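Local coordinates for SusD-like carbohydrate binding protein BF1063 (Bacteroides fragilis NCTC 9343, PDB 3I4G) that probably binds carbohydrate at the outer membrane, as a SusD-family lipoprotein that would help take up glycans, at residues W169-T172 with E173-A177; Q211-W214 with K215-A218; G217-A220 with F221-M225; Y455-I458 with M459-G462. All blocks are in the same frame, centred on the assembly; numbering follows the deposited sequence. Where two conformers were deposited one is given.

Interaction 1: W169-T172 with E173-A177; sequences WCVT and EFTAA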
loop_
_atom_site.group_PDB
_atom_site.type_symbol
_atom_site.label_atom_id
_atom_site.label_comp_id
_atom_site.label_asym_id
_atom_site.label_seq_id
_atom_site.Cartn_x
_atom_site.Cartn_y
_atom_site.Cartn_z
ATOM N N TRP A 169 7.347 0.337 -21.879
ATOM C CA TRP A 169 7.541 1.776 -21.855
ATOM C C TRP A 169 7.920 2.238 -20.446
ATOM O O TRP A 169 8.814 3.078 -20.264
ATOM C CB TRP A 169 6.256 2.466 -22.390
ATOM C CG TRP A 169 6.273 3.944 -22.467
ATOM C CD1 TRP A 169 6.583 4.698 -23.528
ATOM C CD2 TRP A 169 5.846 4.834 -21.445
ATOM N NE1 TRP A 169 6.408 6.022 -23.227
ATOM C CE2 TRP A 169 5.946 6.126 -21.946
ATOM C CE3 TRP A 169 5.359 4.650 -20.152
ATOM C CZ2 TRP A 169 5.621 7.249 -21.191
ATOM C CZ3 TRP A 169 5.038 5.760 -19.390
ATOM C CH2 TRP A 169 5.162 7.052 -19.931
ATOM N N CYS A 170 7.253 1.688 -19.436
ATOM C CA CYS A 170 7.567 2.043 -18.048
ATOM C C CYS A 170 9.005 1.675 -17.712
ATOM O O CYS A 170 9.678 2.413 -17.020
ATOM C CB CYS A 170 6.627 1.372 -17.075
ATOM S SG CYS A 170 4.948 2.070 -16.994
ATOM N N VAL A 171 9.485 0.533 -18.190
ATOM C CA VAL A 171 10.896 0.177 -17.969
ATOM C C VAL A 171 11.814 1.268 -18.519
ATOM O O VAL A 171 12.723 1.748 -17.831
ATOM C CB VAL A 171 11.231 -1.190 -18.595
ATOM C CG1 VAL A 171 12.741 -1.388 -18.704
ATOM C CG2 VAL A 171 10.550 -2.324 -17.799
ATOM N N THR A 172 11.562 1.695 -19.756
ATOM C CA THR A 172 12.384 2.719 -20.375
ATOM C C THR A 172 12.312 4.010 -19.569
ATOM O O THR A 172 13.351 4.650 -19.299
ATOM C CB THR A 172 11.922 2.973 -21.811
ATOM O OG1 THR A 172 12.023 1.736 -22.543
ATOM C CG2 THR A 172 12.756 4.086 -22.475
ATOM N N GLU A 173 11.118 4.428 -19.193
ATOM C CA GLU A 173 10.935 5.672 -18.466
ATOM C C GLU A 173 11.542 5.660 -17.063
ATOM O O GLU A 173 12.195 6.627 -16.661
ATOM C CB GLU A 173 9.442 5.987 -18.390
ATOM C CG GLU A 173 8.811 6.347 -19.723
ATOM C CD GLU A 173 9.381 7.610 -20.331
ATOM O OE1 GLU A 173 9.255 8.678 -19.684
ATOM O OE2 GLU A 173 9.936 7.552 -21.476
ATOM N N PHE A 174 11.331 4.600 -16.293
ATOM C CA PHE A 174 11.917 4.538 -14.950
ATOM C C PHE A 174 13.425 4.458 -15.025
ATOM O O PHE A 174 14.116 5.045 -14.168
ATOM C CB PHE A 174 11.389 3.351 -14.136
ATOM C CG PHE A 174 9.960 3.502 -13.660
ATOM C CD1 PHE A 174 9.559 4.618 -12.955
ATOM C CD2 PHE A 174 9.036 2.506 -13.890
ATOM C CE1 PHE A 174 8.261 4.767 -12.527
ATOM C CE2 PHE A 174 7.741 2.656 -13.444
ATOM C CZ PHE A 174 7.361 3.785 -12.777
ATOM N N THR A 175 13.954 3.766 -16.039
ATOM C CA THR A 175 15.402 3.673 -16.193
ATOM C C THR A 175 16.021 5.053 -16.494
ATOM O O THR A 175 17.009 5.460 -15.889
ATOM C CB THR A 175 15.763 2.682 -17.300
ATOM O OG1 THR A 175 15.269 1.387 -16.954
ATOM C CG2 THR A 175 17.283 2.598 -17.522
ATOM N N ALA A 176 15.395 5.771 -17.423
ATOM C CA ALA A 176 15.837 7.114 -17.787
ATOM C C ALA A 176 15.681 8.101 -16.646
ATOM O O ALA A 176 16.548 8.949 -16.406
ATOM C CB ALA A 176 15.070 7.587 -19.013
ATOM N N ALA A 177 14.586 8.011 -15.920
ATOM C CA ALA A 177 14.396 8.861 -14.754
ATOM C C ALA A 177 15.450 8.577 -13.695
ATOM O O ALA A 177 16.087 9.507 -13.181
ATOM C CB ALA A 177 12.990 8.695 -14.180
#
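Glu-173 folds back along its own helix to lie over the indole of Trp-169, one turn earlier. Its CB sits 3.5 Å from Trp-169 O, the carbonyl that also receives the backbone bond from Glu-173 N. CG, itself 3.3 Å from Trp-169 O, stands anti to the carbonyl carbon (chi1 -68°), which carries it back toward the preceding turn and centres it above the six-membered ring, 3.5 Å from the ring centroid and 6° off the normal, a CH-pi contact. A second bend, at chi2, keeps the chain low: CD is 3.9 Å from Trp-169 CZ2, and the carboxylate plane lies within 15° of the indole plane. At the tip, OE1 and OE2 are taken by Arg-129 and Arg-126 of helix 116-139, so the indole supports a carboxylate whose charge is answered on the neighbouring helix, while Trp-169 NE1 bonds to Glu-147. The stretch belongs to helix 163-180, which packs between helices 116-139 and 197-211 in the helical part of the SusD fold, related to TPR proteins. On another side of the helix, Cys-170 CB touches Phe-174 CE2 at 4.0 Å, beside Tyr-133 and Ala-130. Thr-175 turns its hydroxyl back to the helix: OG1 donates to Val-171 O at 2.7 Å, while Thr-175 N donates to Val-171 O at 3.0 Å, the two donors arriving from opposite faces of the carbonyl plane.

Interaction 2: Q211-W214 with K215-A218; sequences QKDW and KSGA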
loop_
_atom_site.group_PDB
_atom_site.type_symbol
_atom_site.label_atom_id
_atom_site.label_comp_id
_atom_site.label_asym_id
_atom_site.label_seq_id
_atom_site.Cartn_x
_atom_site.Cartn_y
_atom_site.Cartn_z
ATOM N N GLN A 211 5.960 -7.859 -15.304
ATOM C CA GLN A 211 6.303 -8.493 -16.570
ATOM C C GLN A 211 6.784 -9.934 -16.440
ATOM O O GLN A 211 6.946 -10.624 -17.439
ATOM C CB GLN A 211 7.463 -7.764 -17.216
ATOM C CG GLN A 211 7.239 -6.285 -17.582
ATOM C CD GLN A 211 8.491 -5.691 -18.158
ATOM O OE1 GLN A 211 9.521 -5.629 -17.468
ATOM N NE2 GLN A 211 8.436 -5.274 -19.416
ATOM N N LYS A 212 7.017 -10.336 -15.198
ATOM C CA LYS A 212 7.624 -11.602 -14.852
ATOM C C LYS A 212 9.040 -11.680 -15.478
ATOM O O LYS A 212 9.533 -12.765 -15.778
ATOM C CB LYS A 212 6.673 -12.785 -15.189
ATOM C CG LYS A 212 5.337 -12.756 -14.371
ATOM C CD LYS A 212 4.411 -13.969 -14.660
ATOM C CE LYS A 212 3.222 -14.015 -13.713
ATOM N NZ LYS A 212 2.273 -12.868 -13.849
ATOM N N ASP A 213 9.704 -10.514 -15.612
ATOM C CA ASP A 213 11.097 -10.414 -16.049
ATOM C C ASP A 213 11.873 -10.367 -14.738
ATOM O O ASP A 213 12.382 -9.335 -14.300
ATOM C CB ASP A 213 11.383 -9.204 -16.924
ATOM C CG ASP A 213 12.809 -9.166 -17.404
ATOM O OD1 ASP A 213 13.614 -10.026 -16.987
ATOM O OD2 ASP A 213 13.177 -8.257 -18.179
ATOM N N TRP A 214 11.951 -11.538 -14.129
ATOM C CA TRP A 214 12.559 -11.656 -12.821
ATOM C C TRP A 214 14.035 -11.314 -12.788
ATOM O O TRP A 214 14.541 -10.745 -11.819
ATOM C CB TRP A 214 12.313 -13.073 -12.288
ATOM C CG TRP A 214 10.862 -13.480 -12.273
ATOM C CD1 TRP A 214 10.277 -14.413 -13.071
ATOM C CD2 TRP A 214 9.831 -12.989 -11.408
ATOM N NE1 TRP A 214 8.971 -14.546 -12.738
ATOM C CE2 TRP A 214 8.659 -13.690 -11.731
ATOM C CE3 TRP A 214 9.792 -12.067 -10.355
ATOM C CZ2 TRP A 214 7.463 -13.476 -11.084
ATOM C CZ3 TRP A 214 8.594 -11.871 -9.701
ATOM C CH2 TRP A 214 7.456 -12.599 -10.060
ATOM N N LYS A 215 14.756 -11.630 -13.857
ATOM C CA LYS A 215 16.169 -11.308 -13.935
ATOM C C LYS A 215 16.382 -9.812 -13.891
ATOM O O LYS A 215 17.233 -9.308 -13.148
ATOM C CB LYS A 215 16.776 -11.885 -15.214
ATOM C CG LYS A 215 18.275 -11.731 -15.252
ATOM C CD LYS A 215 18.937 -12.434 -16.469
ATOM C CE LYS A 215 18.682 -13.961 -16.502
ATOM N NZ LYS A 215 19.169 -14.773 -15.296
ATOM N N SER A 216 15.598 -9.071 -14.664
ATOM C CA SER A 216 15.739 -7.604 -14.672
ATOM C C SER A 216 15.276 -7.001 -13.352
ATOM O O SER A 216 15.838 -6.005 -12.883
ATOM C CB SER A 216 14.966 -6.978 -15.832
ATOM O OG SER A 216 15.514 -7.369 -17.082
ATOM N N GLY A 217 14.259 -7.602 -12.724
ATOM C CA GLY A 217 13.777 -7.096 -11.452
ATOM C C GLY A 217 14.828 -7.295 -10.388
ATOM O O GLY A 217 15.051 -6.403 -9.576
ATOM N N ALA A 218 15.461 -8.468 -10.354
ATOM C CA ALA A 218 16.517 -8.683 -9.375
ATOM C C ALA A 218 17.602 -7.628 -9.540
ATOM O O ALA A 218 18.098 -7.089 -8.553
ATOM C CB ALA A 218 17.122 -10.072 -9.536
#
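Asp-213 and Ser-216 join through two bonds at the start of helix 214-227. Ser-216 OG donates to Asp-213 OD2 at 2.7 Å, and Ser-216 N donates to Asp-213 OD1 at 3.2 Å with an N-H...O angle of 162°. Both donors come from above the carboxylate plane, so the group is gripped through both oxygens and its rotation is restrained. With CG swung away from its own backbone N (chi1 -177°), the carboxylate reaches forward over the first turn as an N-cap. The backbone takes over next: Gly-217 N bonds to Asp-213 O at 3.0 Å, and Ala-218 N to Trp-214 O at 2.9 Å. Just before the cap, Lys-212 adopts positive phi in a Schellman motif that ends helix 197-211, so one short turn closes one helix and opens the next. Lys-212 CA lies over one face of the Trp-214 indole, which packs on Glu-396, Cys-397 and Glu-400 of helix 387-400. Lys-215 sends its ammonium group to Asp-401. A carboxylate at this helix N-terminus satisfies an amide that has no earlier helical carbonyl, and its negative charge probably gains from the helix dipole.

Interaction 3: G217-A220 with F221-M225; sequences GAKA and FHDIM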
loop_
_atom_site.group_PDB
_atom_site.type_symbol
_atom_site.label_atom_id
_atom_site.label_comp_id
_atom_site.label_asym_id
_atom_site.label_seq_id
_atom_site.Cartn_x
_atom_site.Cartn_y
_atom_site.Cartn_z
ATOM N N GLY A 217 14.259 -7.602 -12.724
ATOM C CA GLY A 217 13.777 -7.096 -11.452
ATOM C C GLY A 217 14.828 -7.295 -10.388
ATOM O O GLY A 217 15.051 -6.403 -9.576
ATOM N N ALA A 218 15.461 -8.468 -10.354
ATOM C CA ALA A 218 16.517 -8.683 -9.375
ATOM C C ALA A 218 17.602 -7.628 -9.540
ATOM O O ALA A 218 18.098 -7.089 -8.553
ATOM C CB ALA A 218 17.122 -10.072 -9.536
ATOM N N LYS A 219 17.976 -7.322 -10.776
ATOM C CA LYS A 219 19.006 -6.326 -11.022
ATOM C C LYS A 219 18.592 -4.934 -10.530
ATOM O O LYS A 219 19.412 -4.244 -9.955
ATOM C CB LYS A 219 19.465 -6.305 -12.514
ATOM C CG LYS A 219 20.531 -5.203 -12.741
ATOM C CD LYS A 219 21.189 -5.185 -14.093
ATOM C CE LYS A 219 22.423 -4.237 -14.071
ATOM N NZ LYS A 219 22.151 -2.849 -13.604
ATOM N N ALA A 220 17.355 -4.510 -10.777
ATOM C CA ALA A 220 16.895 -3.208 -10.319
ATOM C C ALA A 220 16.972 -3.096 -8.800
ATOM O O ALA A 220 17.502 -2.131 -8.262
ATOM C CB ALA A 220 15.459 -2.937 -10.819
ATOM N N PHE A 221 16.456 -4.096 -8.096
ATOM C CA PHE A 221 16.505 -4.049 -6.631
ATOM C C PHE A 221 17.957 -4.162 -6.136
ATOM O O PHE A 221 18.332 -3.472 -5.187
ATOM C CB PHE A 221 15.630 -5.129 -6.020
ATOM C CG PHE A 221 14.137 -4.956 -6.281
ATOM C CD1 PHE A 221 13.486 -3.792 -5.964
ATOM C CD2 PHE A 221 13.394 -5.982 -6.824
ATOM C CE1 PHE A 221 12.118 -3.662 -6.181
ATOM C CE2 PHE A 221 12.030 -5.858 -7.041
ATOM C CZ PHE A 221 11.390 -4.703 -6.724
ATOM N N HIS A 222 18.760 -5.006 -6.771
ATOM C CA HIS A 222 20.162 -5.166 -6.373
ATOM C C HIS A 222 20.965 -3.883 -6.620
ATOM O O HIS A 222 21.924 -3.615 -5.898
ATOM C CB HIS A 222 20.747 -6.365 -7.098
ATOM C CG HIS A 222 22.023 -6.873 -6.517
ATOM N ND1 HIS A 222 22.268 -6.941 -5.156
ATOM C CD2 HIS A 222 23.081 -7.461 -7.120
ATOM C CE1 HIS A 222 23.466 -7.467 -4.963
ATOM N NE2 HIS A 222 23.971 -7.809 -6.135
ATOM N N ASP A 223 20.579 -3.085 -7.619
ATOM C CA ASP A 223 21.223 -1.789 -7.864
ATOM C C ASP A 223 20.990 -0.844 -6.700
ATOM O O ASP A 223 21.878 -0.099 -6.323
ATOM C CB ASP A 223 20.713 -1.123 -9.153
ATOM C CG ASP A 223 21.223 -1.769 -10.435
ATOM O OD1 ASP A 223 22.184 -2.550 -10.382
ATOM O OD2 ASP A 223 20.654 -1.435 -11.524
ATOM N N ILE A 224 19.798 -0.892 -6.097
ATOM C CA ILE A 224 19.521 -0.091 -4.911
ATOM C C ILE A 224 20.435 -0.534 -3.765
ATOM O O ILE A 224 21.037 0.261 -3.029
ATOM C CB ILE A 224 18.044 -0.202 -4.513
ATOM C CG1 ILE A 224 17.148 0.354 -5.624
ATOM C CG2 ILE A 224 17.783 0.505 -3.172
ATOM C CD1 ILE A 224 15.686 0.043 -5.415
HETATM N N MSE A 225 20.483 -1.835 -3.544
HETATM C CA MSE A 225 21.355 -2.379 -2.494
HETATM C C MSE A 225 22.822 -1.985 -2.696
HETATM O O MSE A 225 23.482 -1.539 -1.757
HETATM C CB MSE A 225 21.186 -3.896 -2.445
HETATM C CG MSE A 225 19.773 -4.383 -2.135
HETATM SE SE MSE A 225 19.447 -6.210 -2.540
HETATM C CE MSE A 225 20.692 -7.066 -1.192
#
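The Phe-221 ring leans back toward the Gly-217 carbonyl, whose oxygen meets it obliquely, 3.2 Å from Phe-221 CD2. With CG anti to its own carbonyl carbon (chi1 -66°), the phenyl group is directed toward the preceding turn, where Gly-217 offers no side chain against it. The same Gly-217 O accepts the backbone bond from Phe-221 N at 3.1 Å, with an almost linear N-H...O angle of 176°. His-222 takes the other course: its CB rests 3.1 Å from Ala-218 O, but in one of its two conformers the imidazole is carried off to stack on Tyr-394 of helix 387-400. The third flat group, the Asp-223 carboxylate, meets the ammonium group of Lys-219, one turn earlier. Asp-223 OD2 receives Lys-219 NZ at 2.9 Å on its syn lone pair, and Lys-219 NZ makes a weaker bond of 3.2 Å to Asp-223 OD1, so the salt bridge spans both oxygens. The lysine chain runs extended and bends only at its last torsion (chi4 -54°), which curls NZ over to the carboxylate. Farther round the helix, Ile-224 CG1 passes 3.6 Å from Ala-220 O, and both residues pack on helix 197-211 through Leu-204, Leu-201 and Ala-202. Helix 214-227 thus lies against helices 197-211 and 387-400, with the Lys-219 and Asp-223 pair on another side. An i to i+4 ion pair of this kind joins successive turns, and because Lys-219 is exposed, solvent probably screens part of its attraction.

Interaction 4: Y455-I458 with M459-G462; sequences YWDI and MRWG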
loop_
_atom_site.group_PDB
_atom_site.type_symbol
_atom_site.label_atom_id
_atom_site.label_comp_id
_atom_site.label_asym_id
_atom_site.label_seq_id
_atom_site.Cartn_x
_atom_site.Cartn_y
_atom_site.Cartn_z
ATOM N N TYR A 455 -2.989 -6.156 -1.978
ATOM C CA TYR A 455 -3.831 -6.375 -3.145
ATOM C C TYR A 455 -2.969 -6.435 -4.393
ATOM O O TYR A 455 -3.156 -7.367 -5.227
ATOM C CB TYR A 455 -4.899 -5.287 -3.215
ATOM C CG TYR A 455 -5.844 -5.373 -4.379
ATOM C CD1 TYR A 455 -6.760 -6.404 -4.510
ATOM C CD2 TYR A 455 -5.829 -4.412 -5.345
ATOM C CE1 TYR A 455 -7.610 -6.460 -5.598
ATOM C CE2 TYR A 455 -6.690 -4.432 -6.402
ATOM C CZ TYR A 455 -7.595 -5.455 -6.525
ATOM O OH TYR A 455 -8.469 -5.483 -7.588
ATOM N N TRP A 456 -2.057 -5.486 -4.566
ATOM C CA TRP A 456 -1.164 -5.519 -5.724
ATOM C C TRP A 456 -0.446 -6.867 -5.794
ATOM O O TRP A 456 -0.308 -7.464 -6.862
ATOM C CB TRP A 456 -0.185 -4.345 -5.619
ATOM C CG TRP A 456 0.658 -4.180 -6.811
ATOM C CD1 TRP A 456 0.262 -3.637 -8.001
ATOM C CD2 TRP A 456 2.025 -4.579 -6.971
ATOM N NE1 TRP A 456 1.296 -3.694 -8.915
ATOM C CE2 TRP A 456 2.396 -4.272 -8.311
ATOM C CE3 TRP A 456 2.977 -5.151 -6.121
ATOM C CZ2 TRP A 456 3.675 -4.535 -8.811
ATOM C CZ3 TRP A 456 4.246 -5.380 -6.623
ATOM C CH2 TRP A 456 4.577 -5.074 -7.951
ATOM N N ASP A 457 0.028 -7.378 -4.666
ATOM C CA ASP A 457 0.737 -8.654 -4.667
ATOM C C ASP A 457 -0.154 -9.846 -5.018
ATOM O O ASP A 457 0.209 -10.671 -5.859
ATOM C CB ASP A 457 1.360 -8.929 -3.301
ATOM C CG ASP A 457 2.590 -8.099 -2.992
ATOM O OD1 ASP A 457 3.266 -7.591 -3.914
ATOM O OD2 ASP A 457 2.903 -8.030 -1.773
ATOM N N ILE A 458 -1.328 -9.967 -4.387
ATOM C CA ILE A 458 -2.160 -11.142 -4.635
ATOM C C ILE A 458 -2.700 -11.120 -6.086
ATOM O O ILE A 458 -2.879 -12.174 -6.706
ATOM C CB ILE A 458 -3.267 -11.354 -3.604
ATOM C CG1 ILE A 458 -4.246 -10.189 -3.601
ATOM C CG2 ILE A 458 -2.649 -11.545 -2.218
ATOM C CD1 ILE A 458 -5.401 -10.357 -2.555
HETATM N N MSE A 459 -2.857 -9.942 -6.647
HETATM C CA MSE A 459 -3.205 -9.813 -8.064
HETATM C C MSE A 459 -2.082 -10.274 -8.983
HETATM O O MSE A 459 -2.305 -11.143 -9.830
HETATM C CB MSE A 459 -3.590 -8.361 -8.334
HETATM C CG MSE A 459 -4.941 -7.917 -7.698
HETATM SE SE MSE A 459 -6.516 -8.477 -8.613
HETATM C CE MSE A 459 -6.553 -6.983 -9.887
ATOM N N ARG A 460 -0.869 -9.749 -8.803
ATOM C CA ARG A 460 0.259 -10.111 -9.702
ATOM C C ARG A 460 0.626 -11.579 -9.538
ATOM O O ARG A 460 1.034 -12.245 -10.517
ATOM C CB ARG A 460 1.504 -9.232 -9.501
ATOM C CG ARG A 460 2.264 -9.464 -8.222
ATOM C CD ARG A 460 3.264 -8.386 -7.969
ATOM N NE ARG A 460 3.921 -8.551 -6.679
ATOM C CZ ARG A 460 5.007 -9.292 -6.453
ATOM N NH1 ARG A 460 5.587 -10.002 -7.404
ATOM N NH2 ARG A 460 5.504 -9.328 -5.216
ATOM N N TRP A 461 0.517 -12.132 -8.331
ATOM C CA TRP A 461 0.819 -13.534 -8.102
ATOM C C TRP A 461 -0.241 -14.478 -8.649
ATOM O O TRP A 461 -0.037 -15.672 -8.742
ATOM C CB TRP A 461 0.982 -13.825 -6.602
ATOM C CG TRP A 461 2.189 -13.219 -5.964
ATOM C CD1 TRP A 461 3.404 -12.986 -6.547
ATOM C CD2 TRP A 461 2.330 -12.867 -4.579
ATOM N NE1 TRP A 461 4.267 -12.475 -5.610
ATOM C CE2 TRP A 461 3.641 -12.406 -4.399
ATOM C CE3 TRP A 461 1.475 -12.909 -3.475
ATOM C CZ2 TRP A 461 4.110 -11.948 -3.174
ATOM C CZ3 TRP A 461 1.937 -12.448 -2.248
ATOM C CH2 TRP A 461 3.245 -11.986 -2.114
ATOM N N GLY A 462 -1.420 -13.977 -8.970
ATOM C CA GLY A 462 -2.472 -14.864 -9.445
ATOM C C GLY A 462 -3.055 -15.749 -8.340
ATOM O O GLY A 462 -3.529 -16.854 -8.589
#
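Asp-457 and Arg-460 form the charged part of the contact. Arg-460 approaches side-on and brings NE (3.0 Å) and NH2 (3.1 Å) to the single oxygen OD1 of Asp-457. The oxygen lies in the guanidinium plane, but the carboxylate is turned 72° against that plane, and both nitrogens reach OD1 from the same face. Asp-457 OD2 goes to Arg-444, and Arg-460 NH2 also pairs with Glu-396, so the bridge belongs to a larger network of charges, largely buried. Three CH-pi contacts link residues four apart. Arg-460 CD lies over the six-membered ring of Trp-456, 3.6 Å from its centroid; CG sits between the backbone N and the carbonyl carbon (chi1 71°), and the chain then runs straight to NE across the indole. Asp-457 CB faces the six-membered ring of Trp-461 at 3.8 Å from the centroid, with the carboxylate stacked 23° from the ring plane. Met-459, a selenomethionine, sets CG over the Tyr-455 ring. The segment forms helix 454-461 in the SusD-family region, ended at Gly-462 by a Schellman motif whose positive phi suits glycine. Selenium makes a Met-aromatic contact with the Tyr-455 ring, oblique at 4.4 Å from its centroid to SE, and the methyl CE comes 3.3 Å from Tyr-455 OH. The aromatic polar tips have partners of their own: Tyr-455 OH meets Trp-513, Trp-456 NE1 meets Ser-138, and Trp-461 NE1 bonds to Glu-396.

Overall arrangement
Interactions 2 and 3 share Gly-217 and Ala-218 and follow helix 214-227 from its capped start into its middle. Interaction 1 touches interaction 2 where Val-171 packs on Gln-211, and helix 197-211 is flanked by all four. Interaction 4 lies deepest, its centre about 12 Å from that of the chain, and meets interaction 2 where Trp-214 approaches Arg-460. Interactions 3 and 4 are mostly buried, 1 and 2 partly. Charge differs: interaction 4 sets its ion pair, with a buried aspartate, in a network with aromatic rings; interaction 1 passes its carboxylate to arginines of another helix; interaction 2 spends its own on capping a helix start; interaction 3 pairs lysine and aspartate one turn apart, the lysine exposed.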